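Local coordinates for CRP-like protein Clp (PDB 3IWZ) that regulates transcription of virulence genes globally as a homodimeric, CRP-like DNA-binding protein whose DNA binding c-di-GMP appears to abolish, at residues D[42-45]-D[46-49]; D[160-163]-D[164-168]; D[198-201]-D[202-205]. All coordinates share one frame; numbering follows the deposited sequence.

How the contacts relate
Followed from the N terminus, the three contacts come in series, and none encloses or crosses another. Contact 1 closes a short turn at 42-49, where edge strand 44-46 leaves a beta-sheet of the cyclic nucleotide-binding domain. Contact 2 follows long helix 130-157 and spans the first turns of helix 160-172 in the DNA-binding domain. Contact 3 forms the turn and the start of the second helix of the helix-turn-helix. Contacts 2 and 3 touch: Val160 CG1 lies 3.8 Å from Cys199 CB, and Ile164 CD1 packs near Ala204. Contact 1 stays apart, its nearest atoms about 9 Å from contact 3 and about 16 Å from contact 2.

Contact 1: D[42-45]-D[46-49]; sequences RTDV and FRPG
The carboxylate of Asp44 is gripped through both oxygens, and one of its partners lies three residues on. Asp44 OD2 accepts from Arg47 NE at 3.3 Å, a salt bridge that is long but straight, with an N-H...O angle of 170°. OD2 offers its anti lone pair, the one directed away from OD1, and sits in the guanidinium plane. The approach is therefore to the NE edge of the guanidinium and not over its face. Carboxylate and guanidinium are nearly coplanar, their planes 19° apart, yet a single N-H joins them: Arg47 NH2 stays 4.1 Å from Asp44 OD2, so this is no two-pronged pairing. The other oxygen, OD1, is held by Arg103 in a second salt bridge, an arrangement that would be expected to keep the acid ionised and limit its rotation.

The arginine reaches back through a bend at chi3 (72°), which brings NE round toward Asp44 while CG remains 4.2 Å from Asp44 CB. Its NH2 has a further, weak ion pair with Glu68. Phe46 behaves differently: its CB is directed away from 42-45, and the ring carries a cation-pi contact with Arg98.

The arrangement is a corner at the edge of the antiparallel beta structure of the cyclic nucleotide-binding domain, a member of the cupin clan, and it falls within the long cyclic nucleotide-binding region. The chain turns at Val45, and on both sides of it the backbone is tied to strand 101-104, Thr43 pairing with Thr104 and Phe46 with Leu102. Val45 and Phe46 pack on Leu102, whereas Arg47 and Pro48 rest on Ile101. The contact runs from edge strand 44-46 of the sheet 44-46, 101-104, 63-68 and 74-80 into the loop leading to strand 54-58.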
loop_
_atom_site.group_PDB
_atom_site.type_symbol
_atom_site.label_atom_id
_atom_site.label_comp_id
_atom_site.label_asym_id
_atom_site.label_seq_id
_atom_site.Cartn_x
_atom_site.Cartn_y
_atom_site.Cartn_z
ATOM N N ARG D 42 -13.701 -0.806 -19.991
ATOM C CA ARG D 42 -12.417 -0.333 -20.520
ATOM C C ARG D 42 -12.246 1.182 -20.542
ATOM O O ARG D 42 -11.477 1.729 -21.332
ATOM C CB ARG D 42 -12.182 -0.901 -21.919
ATOM C CG ARG D 42 -11.738 -2.356 -21.886
ATOM C CD ARG D 42 -11.591 -2.959 -23.270
ATOM N NE ARG D 42 -10.578 -4.010 -23.258
ATOM C CZ ARG D 42 -9.280 -3.776 -23.095
ATOM N NH1 ARG D 42 -8.851 -2.530 -22.940
ATOM N NH2 ARG D 42 -8.413 -4.781 -23.068
ATOM N N THR D 43 -12.950 1.858 -19.650
ATOM C CA THR D 43 -12.875 3.304 -19.576
ATOM C C THR D 43 -11.990 3.726 -18.404
ATOM O O THR D 43 -12.281 3.397 -17.255
ATOM C CB THR D 43 -14.260 3.914 -19.344
ATOM O OG1 THR D 43 -15.189 3.386 -20.300
ATOM C CG2 THR D 43 -14.195 5.421 -19.467
ATOM N N ASP D 44 -10.911 4.443 -18.691
ATOM C CA ASP D 44 -10.042 4.918 -17.627
ATOM C C ASP D 44 -10.729 6.149 -17.010
ATOM O O ASP D 44 -10.665 7.240 -17.565
ATOM C CB ASP D 44 -8.662 5.285 -18.198
ATOM C CG ASP D 44 -7.799 4.055 -18.501
ATOM O OD1 ASP D 44 -8.268 2.912 -18.329
ATOM O OD2 ASP D 44 -6.636 4.230 -18.914
ATOM N N VAL D 45 -11.396 5.970 -15.872
ATOM C CA VAL D 45 -12.104 7.073 -15.217
ATOM C C VAL D 45 -11.216 8.282 -14.912
ATOM O O VAL D 45 -11.691 9.416 -14.910
ATOM C CB VAL D 45 -12.796 6.613 -13.922
ATOM C CG1 VAL D 45 -13.699 7.732 -13.400
ATOM C CG2 VAL D 45 -13.606 5.345 -14.181
ATOM N N PHE D 46 -9.940 8.035 -14.619
ATOM C CA PHE D 46 -8.964 9.100 -14.391
ATOM C C PHE D 46 -7.551 8.520 -14.431
ATOM O O PHE D 46 -7.321 7.371 -14.025
ATOM C CB PHE D 46 -9.231 9.900 -13.088
ATOM C CG PHE D 46 -9.024 9.134 -11.810
ATOM C CD1 PHE D 46 -7.781 8.610 -11.481
ATOM C CD2 PHE D 46 -10.072 8.972 -10.919
ATOM C CE1 PHE D 46 -7.584 7.937 -10.286
ATOM C CE2 PHE D 46 -9.884 8.298 -9.718
ATOM C CZ PHE D 46 -8.639 7.780 -9.401
ATOM N N ARG D 47 -6.616 9.314 -14.950
ATOM C CA ARG D 47 -5.229 8.892 -15.092
ATOM C C ARG D 47 -4.298 9.798 -14.282
ATOM O O ARG D 47 -4.676 10.907 -13.896
ATOM C CB ARG D 47 -4.855 8.917 -16.576
ATOM C CG ARG D 47 -5.987 8.422 -17.473
ATOM C CD ARG D 47 -5.551 8.113 -18.897
ATOM N NE ARG D 47 -4.747 6.899 -18.957
ATOM C CZ ARG D 47 -3.421 6.887 -18.982
ATOM N NH1 ARG D 47 -2.746 8.030 -18.962
ATOM N NH2 ARG D 47 -2.773 5.733 -19.009
ATOM N N PRO D 48 -3.069 9.337 -14.001
ATOM C CA PRO D 48 -2.178 10.205 -13.224
ATOM C C PRO D 48 -2.100 11.570 -13.890
ATOM O O PRO D 48 -1.917 11.655 -15.103
ATOM C CB PRO D 48 -0.843 9.458 -13.265
ATOM C CG PRO D 48 -1.263 8.032 -13.350
ATOM C CD PRO D 48 -2.398 8.071 -14.348
ATOM N N GLY D 49 -2.269 12.627 -13.102
ATOM C CA GLY D 49 -2.194 13.972 -13.645
ATOM C C GLY D 49 -3.500 14.736 -13.573
ATOM O O GLY D 49 -3.510 15.960 -13.433
#

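Contact 2: D[160-163]-D[164-168]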
loop_
_atom_site.group_PDB
_atom_site.type_symbol
_atom_site.label_atom_id
_atom_site.label_comp_id
_atom_site.label_asym_id
_atom_site.label_seq_id
_atom_site.Cartn_x
_atom_site.Cartn_y
_atom_site.Cartn_z
ATOM N N VAL D 160 9.283 -14.460 -12.229
ATOM C CA VAL D 160 8.118 -14.235 -13.076
ATOM C C VAL D 160 7.174 -15.439 -13.072
ATOM O O VAL D 160 6.059 -15.367 -12.543
ATOM C CB VAL D 160 8.556 -13.949 -14.524
ATOM C CG1 VAL D 160 7.410 -13.329 -15.305
ATOM C CG2 VAL D 160 9.777 -13.034 -14.520
ATOM N N THR D 161 7.629 -16.547 -13.655
ATOM C CA THR D 161 6.823 -17.762 -13.720
ATOM C C THR D 161 6.192 -18.013 -12.357
ATOM O O THR D 161 5.001 -18.316 -12.251
ATOM C CB THR D 161 7.678 -18.992 -14.117
ATOM O OG1 THR D 161 8.591 -19.312 -13.064
ATOM C CG2 THR D 161 8.473 -18.705 -15.378
ATOM N N ASP D 162 6.997 -17.871 -11.311
ATOM C CA ASP D 162 6.524 -18.076 -9.950
ATOM C C ASP D 162 5.337 -17.157 -9.641
ATOM O O ASP D 162 4.290 -17.624 -9.192
ATOM C CB ASP D 162 7.665 -17.808 -8.965
ATOM C CG ASP D 162 7.259 -18.026 -7.520
ATOM O OD1 ASP D 162 6.214 -17.479 -7.103
ATOM O OD2 ASP D 162 7.995 -18.733 -6.799
ATOM N N ARG D 163 5.501 -15.856 -9.886
ATOM C CA ARG D 163 4.439 -14.883 -9.616
ATOM C C ARG D 163 3.185 -15.181 -10.440
ATOM O O ARG D 163 2.068 -15.084 -9.940
ATOM C CB ARG D 163 4.911 -13.445 -9.915
ATOM C CG ARG D 163 6.288 -13.072 -9.352
ATOM C CD ARG D 163 6.496 -11.548 -9.188
ATOM N NE ARG D 163 6.583 -10.784 -10.437
ATOM C CZ ARG D 163 7.685 -10.649 -11.170
ATOM N NH1 ARG D 163 8.820 -11.229 -10.795
ATOM N NH2 ARG D 163 7.661 -9.925 -12.278
ATOM N N ILE D 164 3.370 -15.541 -11.705
ATOM C CA ILE D 164 2.238 -15.837 -12.575
ATOM C C ILE D 164 1.403 -17.011 -12.059
ATOM O O ILE D 164 0.173 -16.950 -12.059
ATOM C CB ILE D 164 2.704 -16.137 -14.014
ATOM C CG1 ILE D 164 3.448 -14.918 -14.573
ATOM C CG2 ILE D 164 1.502 -16.486 -14.888
ATOM C CD1 ILE D 164 3.898 -15.060 -16.022
ATOM N N VAL D 165 2.069 -18.076 -11.620
ATOM C CA VAL D 165 1.365 -19.241 -11.090
ATOM C C VAL D 165 0.507 -18.827 -9.897
ATOM O O VAL D 165 -0.686 -19.147 -9.835
ATOM C CB VAL D 165 2.351 -20.342 -10.641
ATOM C CG1 VAL D 165 1.611 -21.417 -9.859
ATOM C CG2 VAL D 165 3.029 -20.953 -11.862
ATOM N N ARG D 166 1.123 -18.113 -8.957
ATOM C CA ARG D 166 0.430 -17.633 -7.766
ATOM C C ARG D 166 -0.817 -16.826 -8.135
ATOM O O ARG D 166 -1.896 -17.042 -7.574
ATOM C CB ARG D 166 1.372 -16.763 -6.925
ATOM C CG ARG D 166 2.336 -17.520 -6.013
ATOM C CD ARG D 166 3.175 -16.526 -5.224
ATOM N NE ARG D 166 3.658 -17.046 -3.946
ATOM C CZ ARG D 166 4.609 -17.965 -3.813
ATOM N NH1 ARG D 166 5.194 -18.481 -4.885
ATOM N NH2 ARG D 166 4.989 -18.358 -2.603
ATOM N N THR D 167 -0.663 -15.905 -9.087
ATOM C CA THR D 167 -1.764 -15.048 -9.538
ATOM C C THR D 167 -2.855 -15.812 -10.297
ATOM O O THR D 167 -4.019 -15.398 -10.310
ATOM C CB THR D 167 -1.242 -13.891 -10.427
ATOM O OG1 THR D 167 -0.385 -13.044 -9.655
ATOM C CG2 THR D 167 -2.388 -13.067 -10.958
ATOM N N LEU D 168 -2.482 -16.911 -10.947
ATOM C CA LEU D 168 -3.457 -17.718 -11.670
ATOM C C LEU D 168 -4.390 -18.356 -10.652
ATOM O O LEU D 168 -5.590 -18.489 -10.891
ATOM C CB LEU D 168 -2.761 -18.809 -12.490
ATOM C CG LEU D 168 -2.235 -18.391 -13.867
ATOM C CD1 LEU D 168 -1.339 -19.479 -14.449
ATOM C CD2 LEU D 168 -3.417 -18.118 -14.779
#
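Asp162 and Arg166, one helical turn apart, form a salt bridge in which Asp162 OD1 lies 2.6 Å from Arg166 NH1. The attraction is more electrostatic than directional: the N-H...O angle is 122°, which makes the hydrogen bond weak, although OD1 comes to the guanidinium edge, near its plane. Asp162 OD2 is 3.4 Å from the same nitrogen, so the pairing is lopsided. The aspartate swings toward its partner because CG is anti to the backbone N (chi1 -179°), while the Arg166 chain runs extended from CG to NE.

A second polar focus is Arg163 O, which takes two donors from Thr167. The main-chain N is 3.0 Å away, and Thr167 OG1, at 3.2 Å, comes from above the carbonyl plane, 38° out of it. The threonine hydroxyl thereby bonds to its own helix. Ordinary i to i+4 bonds join Ile164 to Val160, Val165 to Thr161 and Arg166 to Asp162. Arg163 folds its guanidinium back over the helix start, with Val160 CA 3.8 Å above one face near the rim, and donates to Val197 O and Leu158 O.

On the apolar side Val160 and Ile164 lie side by side, pointing the same way, with Val160 CG1 4.0 Å from Ile164 CD1. That side faces the helix-turn-helix: Ile164 packs on Leu193 and Val197 of helix 190-197 and on Val207 of helix 201-213, and Val160 meets Cys199 in the turn between them. Arg163 and Arg166 instead touch Leu155 and Arg154 of helix 130-157, the long helix that precedes helix 160-172.

Contact 3: D[198-201]-D[202-205]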
loop_
_atom_site.group_PDB
_atom_site.type_symbol
_atom_site.label_atom_id
_atom_site.label_comp_id
_atom_site.label_asym_id
_atom_site.label_seq_id
_atom_site.Cartn_x
_atom_site.Cartn_y
_atom_site.Cartn_z
ATOM N N GLY D 198 3.669 -7.760 -13.259
ATOM C CA GLY D 198 4.701 -6.795 -13.566
ATOM C C GLY D 198 5.761 -7.329 -14.510
ATOM O O GLY D 198 6.951 -7.310 -14.182
ATOM N N CYS D 199 5.335 -7.819 -15.674
ATOM C CA CYS D 199 6.265 -8.340 -16.673
ATOM C C CYS D 199 5.755 -7.957 -18.057
ATOM O O CYS D 199 4.607 -7.536 -18.204
ATOM C CB CYS D 199 6.389 -9.867 -16.569
ATOM S SG CYS D 199 4.921 -10.799 -17.065
ATOM N N SER D 200 6.602 -8.101 -19.072
ATOM C CA SER D 200 6.204 -7.756 -20.435
ATOM C C SER D 200 5.102 -8.681 -20.937
ATOM O O SER D 200 5.060 -9.862 -20.587
ATOM C CB SER D 200 7.407 -7.831 -21.378
ATOM O OG SER D 200 7.931 -9.146 -21.444
ATOM N N ARG D 201 4.205 -8.128 -21.748
ATOM C CA ARG D 201 3.096 -8.886 -22.321
ATOM C C ARG D 201 3.630 -10.139 -22.998
ATOM O O ARG D 201 2.973 -11.176 -23.026
ATOM C CB ARG D 201 2.344 -8.019 -23.336
ATOM C CG ARG D 201 1.613 -8.796 -24.423
ATOM C CD ARG D 201 0.968 -7.838 -25.398
ATOM N NE ARG D 201 0.413 -8.508 -26.569
ATOM C CZ ARG D 201 -0.515 -9.459 -26.529
ATOM N NH1 ARG D 201 -1.005 -9.874 -25.367
ATOM N NH2 ARG D 201 -0.970 -9.982 -27.659
ATOM N N GLU D 202 4.835 -10.018 -23.546
ATOM C CA GLU D 202 5.503 -11.116 -24.225
ATOM C C GLU D 202 5.963 -12.194 -23.239
ATOM O O GLU D 202 5.562 -13.353 -23.361
ATOM C CB GLU D 202 6.700 -10.578 -25.021
ATOM C CG GLU D 202 7.349 -9.332 -24.418
ATOM C CD GLU D 202 7.076 -8.074 -25.228
ATOM O OE1 GLU D 202 7.596 -7.980 -26.363
ATOM O OE2 GLU D 202 6.350 -7.180 -24.737
ATOM N N MET D 203 6.790 -11.815 -22.264
ATOM C CA MET D 203 7.287 -12.774 -21.277
ATOM C C MET D 203 6.123 -13.540 -20.673
ATOM O O MET D 203 6.193 -14.757 -20.504
ATOM C CB MET D 203 8.059 -12.067 -20.160
ATOM C CG MET D 203 9.346 -12.786 -19.736
ATOM S SD MET D 203 9.133 -14.549 -19.347
ATOM C CE MET D 203 10.822 -15.025 -18.910
ATOM N N ALA D 204 5.049 -12.825 -20.355
ATOM C CA ALA D 204 3.874 -13.454 -19.774
ATOM C C ALA D 204 3.384 -14.561 -20.697
ATOM O O ALA D 204 2.818 -15.554 -20.243
ATOM C CB ALA D 204 2.776 -12.425 -19.561
ATOM N N GLY D 205 3.600 -14.383 -21.996
ATOM C CA GLY D 205 3.177 -15.388 -22.956
ATOM C C GLY D 205 4.069 -16.606 -22.871
ATOM O O GLY D 205 3.594 -17.746 -22.827
#
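The turn of the predicted DNA-binding helix-turn-helix ends here in an N-cap, with Ser200 capping helix 201-213. Ser200 OG accepts from Met203 N at 3.0 Å with an N-H...O angle of 159°, satisfying a first-turn amide that has no helical carbonyl before it. The torsion serves this bond: chi1 of 62° places OG between the backbone N and the carbonyl carbon, turned over the first turn of the helix. From the same residue, Ser200 O receives Ala204 N at 3.0 Å, nearly straight at 173°, so side chain and carbonyl together anchor successive amides. The next bond, Gly205 N to Arg201 O, is weak at 3.4 Å.

Glu202, in a chain bent at chi2, is modelled folding back alongside the cap, but it comes implausibly close to the serine and its placement is doubtful. Met203 brings CB beside the serine oxygen, but its thioether end leads away.

Before the cap, Gly198 leaves helix 190-197 with positive phi, and Cys199 SG touches the new helix, 3.7 Å from Ala204 CB. Cys199 and Ala204 both rest on Ala194 of helix 190-197, so small side chains from the turn and both helices of the motif meet there, while Arg201 reaches Arg190 and Gln191 at the start of that same helix.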